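Local structure of protein argonaute (Methanocaldococcus jannaschii, 5G5S) at residues R403-S408 against I416-S421; I433-Y438 against D442-L447; I446-L451 against S458-W463. The protein cuts single-stranded target DNA that is complementary to a short single-stranded DNA guide, and may defend the cell against invading genetic elements. All coordinates share one frame; numbering follows the deposited sequence.

How the contacts relate
All three contacts lie in the Mid domain and show how one parallel sheet holds the helices packed against it. Contact 1 sits at one of the sheet's two edge strands, 397-407, and is partly exposed: a lysine chain meets a glutamate and an isoleucine without a hydrogen bond. Contacts 2 and 3 share helix 442-452, and their neighbouring strands, 428-434 and 456-462, are joined by backbone bonds from Gly434. In contact 2 a tyrosine hydroxyl grips the chain leaving its strand; contact 3, on the opposite edge yet buried, sets a lysine beside the guide-binding residues 459-462. Phe407 and Ile416 of contact 1 reach the shared helix at Tyr444, Leu447, Gln450 and Leu451.

Contact 1 of 3, residues R403-S408 against I416-S421; sequences RWKYFS and IKEIKS
Lys405 meets Glu418 and Ile419 where the edge strand 397-407 of the four-stranded parallel sheet of the Mid domain lies next to helix 412-420, the helix that follows it in the chain. Along 403-408, Trp404 comes first and packs on Val379 and Asn380 of helix 372-390. Lys405 is held on the sheet by the neighbouring strand 357-365, through backbone hydrogen bonds with Ile362 and Ile364.

The side chain of Lys405 turns toward helix 412-420, with CG anti to the carbonyl carbon (chi1 -75°) and the chain running nearly straight until it bends at chi4. Its aliphatic part does the touching: CD lies 3.7 Å from Ile419 CD1, the tip of a buried side chain that also packs on Leu454. Further out, Lys405 CE is 3.3 Å from Glu418 OE2. The glutamate comes from the opposite direction on an extended chain, its CG anti to the backbone N. Lys405 NZ stays 4.3 Å from Glu418 OE2, beyond a salt bridge, so attraction between the charges is probably present but looser.

Phe407, also bonded through its backbone to Ile364, starts toward the helix, but its ring leads away and packs on Leu447 of helix 442-452. At the far end of the helical segment, Ser421 OG donates a hydrogen bond to Lys417 O over 2.7 Å, in the carbonyl plane.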
loop_
_atom_site.group_PDB
_atom_site.type_symbol
_atom_site.label_atom_id
_atom_site.label_comp_id
_atom_site.label_asym_id
_atom_site.label_seq_id
_atom_site.Cartn_x
_atom_site.Cartn_y
_atom_site.Cartn_z
ATOM N N ARG A 403 -16.521 28.997 -16.746
ATOM C CA ARG A 403 -16.630 27.974 -15.705
ATOM C C ARG A 403 -15.598 28.152 -14.573
ATOM O O ARG A 403 -15.107 27.172 -14.008
ATOM C CB ARG A 403 -16.628 26.560 -16.308
ATOM C CG ARG A 403 -17.930 26.193 -16.998
ATOM C CD ARG A 403 -17.807 24.904 -17.776
ATOM N NE ARG A 403 -18.622 24.933 -18.990
ATOM C CZ ARG A 403 -18.151 25.182 -20.208
ATOM N NH1 ARG A 403 -16.854 25.399 -20.395
ATOM N NH2 ARG A 403 -18.967 25.188 -21.253
ATOM N N TRP A 404 -15.300 29.427 -14.240
ATOM C CA TRP A 404 -14.425 29.848 -13.146
ATOM C C TRP A 404 -15.360 30.059 -11.965
ATOM O O TRP A 404 -16.277 30.885 -12.045
ATOM C CB TRP A 404 -13.712 31.174 -13.482
ATOM C CG TRP A 404 -12.658 31.067 -14.539
ATOM C CD1 TRP A 404 -12.847 31.086 -15.889
ATOM C CD2 TRP A 404 -11.241 31.001 -14.331
ATOM N NE1 TRP A 404 -11.636 30.989 -16.538
ATOM C CE2 TRP A 404 -10.632 30.938 -15.603
ATOM C CE3 TRP A 404 -10.420 30.985 -13.190
ATOM C CZ2 TRP A 404 -9.241 30.860 -15.767
ATOM C CZ3 TRP A 404 -9.045 30.901 -13.353
ATOM C CH2 TRP A 404 -8.469 30.833 -14.628
ATOM N N LYS A 405 -15.167 29.289 -10.891
ATOM C CA LYS A 405 -16.021 29.339 -9.709
ATOM C C LYS A 405 -15.221 29.331 -8.409
ATOM O O LYS A 405 -14.189 28.654 -8.315
ATOM C CB LYS A 405 -16.992 28.138 -9.712
ATOM C CG LYS A 405 -18.149 28.243 -10.700
ATOM C CD LYS A 405 -18.974 26.957 -10.748
ATOM C CE LYS A 405 -20.421 27.170 -11.155
ATOM N NZ LYS A 405 -20.577 27.599 -12.575
ATOM N N TYR A 406 -15.732 30.042 -7.389
ATOM C CA TYR A 406 -15.138 30.072 -6.055
ATOM C C TYR A 406 -15.844 29.068 -5.148
ATOM O O TYR A 406 -17.038 28.813 -5.329
ATOM C CB TYR A 406 -15.215 31.469 -5.429
ATOM C CG TYR A 406 -14.189 32.456 -5.942
ATOM C CD1 TYR A 406 -12.838 32.312 -5.635
ATOM C CD2 TYR A 406 -14.580 33.593 -6.644
ATOM C CE1 TYR A 406 -11.893 33.235 -6.079
ATOM C CE2 TYR A 406 -13.646 34.533 -7.079
ATOM C CZ TYR A 406 -12.302 34.346 -6.799
ATOM O OH TYR A 406 -11.380 35.272 -7.227
ATOM N N PHE A 407 -15.106 28.505 -4.172
ATOM C CA PHE A 407 -15.643 27.546 -3.207
ATOM C C PHE A 407 -14.998 27.711 -1.823
ATOM O O PHE A 407 -13.902 28.270 -1.703
ATOM C CB PHE A 407 -15.480 26.090 -3.721
ATOM C CG PHE A 407 -14.082 25.512 -3.655
ATOM C CD1 PHE A 407 -13.199 25.662 -4.717
ATOM C CD2 PHE A 407 -13.654 24.806 -2.534
ATOM C CE1 PHE A 407 -11.907 25.128 -4.653
ATOM C CE2 PHE A 407 -12.355 24.290 -2.464
ATOM C CZ PHE A 407 -11.491 24.451 -3.526
ATOM N N SER A 408 -15.663 27.170 -0.790
ATOM C CA SER A 408 -15.177 27.150 0.590
ATOM C C SER A 408 -15.102 25.686 1.062
ATOM O O SER A 408 -15.978 24.891 0.713
ATOM C CB SER A 408 -16.109 27.952 1.492
ATOM O OG SER A 408 -15.707 27.899 2.851
ATOM N N ILE A 416 -21.219 21.923 -4.866
ATOM C CA ILE A 416 -21.662 20.716 -5.590
ATOM C C ILE A 416 -23.084 20.956 -6.157
ATOM O O ILE A 416 -23.352 20.589 -7.304
ATOM C CB ILE A 416 -21.542 19.411 -4.718
ATOM C CG1 ILE A 416 -20.082 19.107 -4.281
ATOM C CG2 ILE A 416 -22.203 18.178 -5.372
ATOM C CD1 ILE A 416 -19.039 18.817 -5.399
ATOM N N LYS A 417 -23.960 21.632 -5.375
ATOM C CA LYS A 417 -25.334 21.983 -5.766
ATOM C C LYS A 417 -25.360 22.987 -6.930
ATOM O O LYS A 417 -26.301 22.978 -7.724
ATOM C CB LYS A 417 -26.120 22.526 -4.566
ATOM N N GLU A 418 -24.315 23.833 -7.032
ATOM C CA GLU A 418 -24.131 24.830 -8.087
ATOM C C GLU A 418 -23.714 24.156 -9.411
ATOM O O GLU A 418 -24.185 24.571 -10.472
ATOM C CB GLU A 418 -23.079 25.861 -7.648
ATOM C CG GLU A 418 -23.130 27.182 -8.395
ATOM C CD GLU A 418 -22.236 28.272 -7.832
ATOM O OE1 GLU A 418 -22.192 28.431 -6.591
ATOM O OE2 GLU A 418 -21.607 28.996 -8.637
ATOM N N ILE A 419 -22.831 23.121 -9.342
ATOM C CA ILE A 419 -22.333 22.365 -10.504
ATOM C C ILE A 419 -23.426 21.437 -11.065
ATOM O O ILE A 419 -23.617 21.407 -12.284
ATOM C CB ILE A 419 -21.025 21.562 -10.188
ATOM C CG1 ILE A 419 -19.936 22.403 -9.462
ATOM C CG2 ILE A 419 -20.476 20.826 -11.429
ATOM C CD1 ILE A 419 -18.991 23.276 -10.314
ATOM N N LYS A 420 -24.105 20.661 -10.176
ATOM C CA LYS A 420 -25.165 19.687 -10.492
ATOM C C LYS A 420 -26.315 20.286 -11.302
ATOM O O LYS A 420 -26.890 19.593 -12.147
ATOM C CB LYS A 420 -25.678 18.996 -9.213
ATOM C CG LYS A 420 -26.499 17.731 -9.460
ATOM C CD LYS A 420 -26.601 16.856 -8.216
ATOM C CE LYS A 420 -27.723 15.843 -8.300
ATOM N NZ LYS A 420 -27.494 14.812 -9.349
ATOM N N SER A 421 -26.606 21.588 -11.074
ATOM C CA SER A 421 -27.631 22.375 -11.766
ATOM C C SER A 421 -27.418 22.356 -13.289
ATOM O O SER A 421 -28.385 22.510 -14.049
ATOM C CB SER A 421 -27.636 23.809 -11.245
ATOM O OG SER A 421 -27.796 23.845 -9.836
#

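Contact 2 of 3, residues I433-Y438 against D442-L447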
loop_
_atom_site.group_PDB
_atom_site.type_symbol
_atom_site.label_atom_id
_atom_site.label_comp_id
_atom_site.label_asym_id
_atom_site.label_seq_id
_atom_site.Cartn_x
_atom_site.Cartn_y
_atom_site.Cartn_z
ATOM N N ILE A 433 -7.761 24.776 -7.371
ATOM C CA ILE A 433 -6.660 25.585 -6.845
ATOM C C ILE A 433 -6.965 25.825 -5.356
ATOM O O ILE A 433 -7.925 26.527 -5.014
ATOM C CB ILE A 433 -6.463 26.923 -7.630
ATOM C CG1 ILE A 433 -6.658 26.782 -9.176
ATOM C CG2 ILE A 433 -5.150 27.632 -7.242
ATOM C CD1 ILE A 433 -5.628 25.946 -9.945
ATOM N N GLY A 434 -6.173 25.194 -4.498
ATOM C CA GLY A 434 -6.341 25.283 -3.054
ATOM C C GLY A 434 -5.139 25.808 -2.303
ATOM O O GLY A 434 -4.170 26.270 -2.912
ATOM N N LYS A 435 -5.208 25.741 -0.966
ATOM C CA LYS A 435 -4.156 26.204 -0.055
ATOM C C LYS A 435 -3.888 25.216 1.090
ATOM O O LYS A 435 -4.709 24.327 1.330
ATOM C CB LYS A 435 -4.447 27.630 0.468
ATOM C CG LYS A 435 -5.775 27.803 1.199
ATOM C CD LYS A 435 -5.757 29.021 2.109
ATOM C CE LYS A 435 -5.489 28.646 3.548
ATOM N NZ LYS A 435 -5.572 29.822 4.448
ATOM N N GLU A 436 -2.731 25.352 1.773
ATOM C CA GLU A 436 -2.339 24.473 2.878
ATOM C C GLU A 436 -3.246 24.639 4.098
ATOM O O GLU A 436 -3.155 25.633 4.822
ATOM C CB GLU A 436 -0.841 24.627 3.226
ATOM C CG GLU A 436 -0.298 23.593 4.210
ATOM C CD GLU A 436 -0.489 22.132 3.847
ATOM O OE1 GLU A 436 -0.010 21.711 2.770
ATOM O OE2 GLU A 436 -1.100 21.400 4.657
ATOM N N LYS A 437 -4.170 23.696 4.237
ATOM C CA LYS A 437 -5.122 23.652 5.334
ATOM C C LYS A 437 -4.859 22.495 6.291
ATOM O O LYS A 437 -5.702 22.196 7.132
ATOM C CB LYS A 437 -6.544 23.540 4.794
ATOM C CG LYS A 437 -6.993 24.714 3.945
ATOM C CD LYS A 437 -8.459 24.579 3.585
ATOM C CE LYS A 437 -8.991 25.830 2.907
ATOM N NZ LYS A 437 -9.031 26.994 3.831
ATOM N N TYR A 438 -3.728 21.813 6.125
ATOM C CA TYR A 438 -3.364 20.684 6.987
ATOM C C TYR A 438 -4.399 19.557 6.985
ATOM O O TYR A 438 -4.689 18.979 5.943
ATOM C CB TYR A 438 -2.946 21.132 8.391
ATOM C CG TYR A 438 -1.791 22.104 8.347
ATOM C CD1 TYR A 438 -0.511 21.676 8.033
ATOM C CD2 TYR A 438 -1.986 23.456 8.586
ATOM C CE1 TYR A 438 0.546 22.563 7.975
ATOM C CE2 TYR A 438 -0.935 24.350 8.532
ATOM C CZ TYR A 438 0.327 23.898 8.226
ATOM O OH TYR A 438 1.372 24.789 8.174
ATOM N N ASP A 442 -8.245 17.245 3.492
ATOM C CA ASP A 442 -9.154 16.149 3.171
ATOM C C ASP A 442 -10.463 16.650 2.548
ATOM O O ASP A 442 -11.102 15.895 1.817
ATOM C CB ASP A 442 -9.409 15.267 4.405
ATOM C CG ASP A 442 -8.266 14.313 4.734
ATOM O OD1 ASP A 442 -7.586 13.842 3.785
ATOM O OD2 ASP A 442 -8.074 14.008 5.930
ATOM N N TYR A 443 -10.839 17.933 2.805
ATOM C CA TYR A 443 -12.021 18.565 2.216
ATOM C C TYR A 443 -11.840 18.707 0.701
ATOM O O TYR A 443 -12.817 18.615 -0.036
ATOM C CB TYR A 443 -12.331 19.926 2.867
ATOM C CG TYR A 443 -13.004 19.851 4.225
ATOM C CD1 TYR A 443 -14.273 19.296 4.368
ATOM C CD2 TYR A 443 -12.408 20.412 5.351
ATOM C CE1 TYR A 443 -14.906 19.245 5.610
ATOM C CE2 TYR A 443 -13.037 20.382 6.596
ATOM C CZ TYR A 443 -14.290 19.801 6.721
ATOM O OH TYR A 443 -14.913 19.769 7.950
ATOM N N TYR A 444 -10.584 18.876 0.236
ATOM C CA TYR A 444 -10.248 18.933 -1.191
ATOM C C TYR A 444 -10.466 17.569 -1.837
ATOM O O TYR A 444 -10.914 17.500 -2.983
ATOM C CB TYR A 444 -8.805 19.418 -1.417
ATOM C CG TYR A 444 -8.562 20.871 -1.049
ATOM C CD1 TYR A 444 -9.337 21.891 -1.600
ATOM C CD2 TYR A 444 -7.503 21.232 -0.222
ATOM C CE1 TYR A 444 -9.106 23.231 -1.276
ATOM C CE2 TYR A 444 -7.243 22.568 0.083
ATOM C CZ TYR A 444 -8.057 23.561 -0.434
ATOM O OH TYR A 444 -7.813 24.874 -0.133
ATOM N N GLU A 445 -10.186 16.484 -1.084
ATOM C CA GLU A 445 -10.400 15.096 -1.515
ATOM C C GLU A 445 -11.915 14.801 -1.530
ATOM O O GLU A 445 -12.387 14.059 -2.397
ATOM C CB GLU A 445 -9.654 14.109 -0.591
ATOM C CG GLU A 445 -8.132 14.166 -0.675
ATOM C CD GLU A 445 -7.531 13.832 -2.027
ATOM O OE1 GLU A 445 -7.978 12.847 -2.663
ATOM O OE2 GLU A 445 -6.616 14.569 -2.456
ATOM N N ILE A 446 -12.671 15.409 -0.578
ATOM C CA ILE A 446 -14.139 15.315 -0.506
ATOM C C ILE A 446 -14.718 15.949 -1.766
ATOM O O ILE A 446 -15.611 15.366 -2.379
ATOM C CB ILE A 446 -14.720 15.923 0.817
ATOM C CG1 ILE A 446 -14.392 15.046 2.043
ATOM C CG2 ILE A 446 -16.229 16.225 0.744
ATOM C CD1 ILE A 446 -14.747 13.553 1.889
ATOM N N LEU A 447 -14.158 17.108 -2.178
ATOM C CA LEU A 447 -14.564 17.831 -3.381
ATOM C C LEU A 447 -14.363 16.987 -4.638
ATOM O O LEU A 447 -15.283 16.890 -5.432
ATOM C CB LEU A 447 -13.861 19.205 -3.496
ATOM C CG LEU A 447 -14.384 20.153 -4.603
ATOM C CD1 LEU A 447 -15.804 20.606 -4.323
ATOM C CD2 LEU A 447 -13.478 21.354 -4.780
#
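The first turn of helix 442-452 meets the end of strand 428-434 within a beta-alpha-beta unit of the Mid domain, and Tyr444 makes the junction. Its ring reaches across to the chain just after the strand, where Lys435 N donates a hydrogen bond to Tyr444 OH at 2.9 Å and 165°, close to straight. Gly434, without a side chain, lets the phenol come near its backbone: Gly434 CA lies 3.6 Å from Tyr444 CZ. On the ring's rim, Lys435 O sits in the ring plane, 3.3 Å from Tyr444 CE2.

Carbons of two lysines also come close to the hydroxyl. Lys437 crosses the tyrosine at about a right angle and lays its chain beside the phenol oxygen, with CE 3.4 Å from Tyr444 OH. Lys435 approaches obliquely through CG, 3.8 Å from the same oxygen. Both ammonium groups continue to Glu367, where each forms a salt bridge.

Tyr444 OH is also hydrogen-bonded to Asp365 OD2. The buried hydroxyl therefore has two polar partners, which should hold the phenol oxygen in place, with lysine carbons packed against it; since Lys435 N donates to it, its own proton is probably given to Asp365 OD2.

Contact 3 of 3, residues I446-L451 against S458-W463; sequences ILKKQL and SQNILW
Lys448 and Asn460 are joined by a hydrogen bond, Lys448 NZ to Asn460 OD1 at 2.9 Å, between side chains that cross at about a right angle. The lysine leaves the helix with CG anti to the carbonyl carbon, and a bend at chi3 then turns the CE-NZ end out of the line of the inner chain, bringing NZ to the amide oxygen. The ammonium approaches that oxygen with a C=O...N angle of 146° and is tilted 30° from the carbonyl plane. Asn460 holds its CG between the backbone N and the carbonyl carbon (chi1 56°), presenting OD1 to the lysine; CE of Lys448 is also close, 3.2 Å from Asn460 OD1.

Helix 446-451 runs nearly antiparallel to strand 458-462, their axes approaching to 8.5 Å, as helix and second strand of the beta-alpha-beta unit formed by 428-434, 442-452 and 456-462 in the Mid domain. Residues 459-462 bind the phosphorylated 5' end of the guide DNA, and Gln459 binds a divalent metal cation in another structure of this protein. Lys448 lies beside Gln459, pointing the same way, and touches Lys485, a probable ligand of such a metal.

At the start of the strand Ser458 faces the helix, its OG between the backbone N and the carbonyl carbon, and rests on Lys448: Ser458 OG lies 3.4 Å from both Lys448 CA and Lys448 CG. Leu451 adds a contact from the next turn, its CD2 being 3.7 Å from Ser458 CB. The backbone oxygen of Ser458 accepts a hydrogen bond from Lys485 NZ.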
loop_
_atom_site.group_PDB
_atom_site.type_symbol
_atom_site.label_atom_id
_atom_site.label_comp_id
_atom_site.label_asym_id
_atom_site.label_seq_id
_atom_site.Cartn_x
_atom_site.Cartn_y
_atom_site.Cartn_z
ATOM N N ILE A 446 -12.671 15.409 -0.578
ATOM C CA ILE A 446 -14.139 15.315 -0.506
ATOM C C ILE A 446 -14.718 15.949 -1.766
ATOM O O ILE A 446 -15.611 15.366 -2.379
ATOM C CB ILE A 446 -14.720 15.923 0.817
ATOM C CG1 ILE A 446 -14.392 15.046 2.043
ATOM C CG2 ILE A 446 -16.229 16.225 0.744
ATOM C CD1 ILE A 446 -14.747 13.553 1.889
ATOM N N LEU A 447 -14.158 17.108 -2.178
ATOM C CA LEU A 447 -14.564 17.831 -3.381
ATOM C C LEU A 447 -14.363 16.987 -4.638
ATOM O O LEU A 447 -15.283 16.890 -5.432
ATOM C CB LEU A 447 -13.861 19.205 -3.496
ATOM C CG LEU A 447 -14.384 20.153 -4.603
ATOM C CD1 LEU A 447 -15.804 20.606 -4.323
ATOM C CD2 LEU A 447 -13.478 21.354 -4.780
ATOM N N LYS A 448 -13.200 16.336 -4.791
ATOM C CA LYS A 448 -12.897 15.481 -5.949
ATOM C C LYS A 448 -13.868 14.311 -6.109
ATOM O O LYS A 448 -14.353 14.051 -7.217
ATOM C CB LYS A 448 -11.468 14.955 -5.879
ATOM C CG LYS A 448 -10.417 16.030 -6.080
ATOM C CD LYS A 448 -9.079 15.429 -6.509
ATOM C CE LYS A 448 -8.355 14.676 -5.424
ATOM N NZ LYS A 448 -6.985 14.299 -5.864
ATOM N N LYS A 449 -14.120 13.608 -4.998
ATOM C CA LYS A 449 -14.997 12.451 -4.898
ATOM C C LYS A 449 -16.428 12.799 -5.334
ATOM O O LYS A 449 -16.956 12.158 -6.241
ATOM C CB LYS A 449 -14.943 11.891 -3.467
ATOM C CG LYS A 449 -15.770 10.642 -3.227
ATOM C CD LYS A 449 -15.571 10.142 -1.813
ATOM C CE LYS A 449 -16.496 10.760 -0.792
ATOM N NZ LYS A 449 -15.999 10.540 0.594
ATOM N N GLN A 450 -17.020 13.829 -4.708
ATOM C CA GLN A 450 -18.372 14.340 -4.980
ATOM C C GLN A 450 -18.518 14.920 -6.388
ATOM O O GLN A 450 -19.616 14.901 -6.944
ATOM C CB GLN A 450 -18.797 15.374 -3.923
ATOM C CG GLN A 450 -19.084 14.771 -2.548
ATOM C CD GLN A 450 -19.862 15.695 -1.640
ATOM O OE1 GLN A 450 -19.698 16.920 -1.650
ATOM N NE2 GLN A 450 -20.718 15.114 -0.810
ATOM N N LEU A 451 -17.416 15.459 -6.938
ATOM C CA LEU A 451 -17.313 16.010 -8.288
ATOM C C LEU A 451 -17.424 14.853 -9.285
ATOM O O LEU A 451 -18.130 14.985 -10.279
ATOM C CB LEU A 451 -15.948 16.709 -8.450
ATOM C CG LEU A 451 -15.876 18.163 -8.936
ATOM C CD1 LEU A 451 -17.032 19.000 -8.452
ATOM C CD2 LEU A 451 -14.571 18.792 -8.506
ATOM N N SER A 458 -11.307 15.371 -11.680
ATOM C CA SER A 458 -10.667 16.563 -11.134
ATOM C C SER A 458 -9.294 16.345 -10.551
ATOM O O SER A 458 -8.959 15.231 -10.140
ATOM C CB SER A 458 -11.566 17.201 -10.079
ATOM O OG SER A 458 -12.012 16.245 -9.131
ATOM N N GLN A 459 -8.518 17.433 -10.471
ATOM C CA GLN A 459 -7.202 17.431 -9.853
ATOM C C GLN A 459 -6.999 18.711 -9.051
ATOM O O GLN A 459 -7.288 19.811 -9.538
ATOM C CB GLN A 459 -6.071 17.208 -10.880
ATOM C CG GLN A 459 -4.665 17.003 -10.262
ATOM C CD GLN A 459 -4.582 15.910 -9.219
ATOM O OE1 GLN A 459 -4.210 16.140 -8.065
ATOM N NE2 GLN A 459 -4.919 14.696 -9.594
ATOM N N ASN A 460 -6.526 18.550 -7.806
ATOM C CA ASN A 460 -6.239 19.653 -6.899
ATOM C C ASN A 460 -4.748 19.928 -6.860
ATOM O O ASN A 460 -3.942 19.014 -7.039
ATOM C CB ASN A 460 -6.818 19.408 -5.496
ATOM C CG ASN A 460 -6.393 18.123 -4.812
ATOM O OD1 ASN A 460 -6.181 17.076 -5.431
ATOM N ND2 ASN A 460 -6.335 18.161 -3.494
ATOM N N ILE A 461 -4.391 21.206 -6.664
ATOM C CA ILE A 461 -3.017 21.704 -6.617
ATOM C C ILE A 461 -2.924 22.828 -5.573
ATOM O O ILE A 461 -3.880 23.601 -5.444
ATOM C CB ILE A 461 -2.579 22.134 -8.058
ATOM C CG1 ILE A 461 -1.072 21.910 -8.366
ATOM C CG2 ILE A 461 -3.159 23.479 -8.553
ATOM C CD1 ILE A 461 -0.093 22.867 -7.766
ATOM N N LEU A 462 -1.817 22.896 -4.797
ATOM C CA LEU A 462 -1.656 23.965 -3.799
ATOM C C LEU A 462 -1.056 25.184 -4.475
ATOM O O LEU A 462 0.020 25.088 -5.077
ATOM C CB LEU A 462 -0.806 23.540 -2.578
ATOM C CG LEU A 462 -1.325 22.391 -1.695
ATOM C CD1 LEU A 462 -0.299 22.024 -0.642
ATOM C CD2 LEU A 462 -2.656 22.731 -1.017
ATOM N N TRP A 463 -1.771 26.322 -4.407
ATOM C CA TRP A 463 -1.359 27.580 -5.030
ATOM C C TRP A 463 0.006 28.096 -4.591
ATOM O O TRP A 463 0.777 28.543 -5.443
ATOM C CB TRP A 463 -2.434 28.671 -4.906
ATOM C CG TRP A 463 -2.030 29.977 -5.529
ATOM C CD1 TRP A 463 -1.841 31.166 -4.886
ATOM C CD2 TRP A 463 -1.624 30.187 -6.888
ATOM N NE1 TRP A 463 -1.397 32.118 -5.773
ATOM C CE2 TRP A 463 -1.247 31.542 -7.008
ATOM C CE3 TRP A 463 -1.561 29.361 -8.028
ATOM C CZ2 TRP A 463 -0.830 32.097 -8.222
ATOM C CZ3 TRP A 463 -1.138 29.910 -9.227
ATOM C CH2 TRP A 463 -0.773 31.261 -9.315
#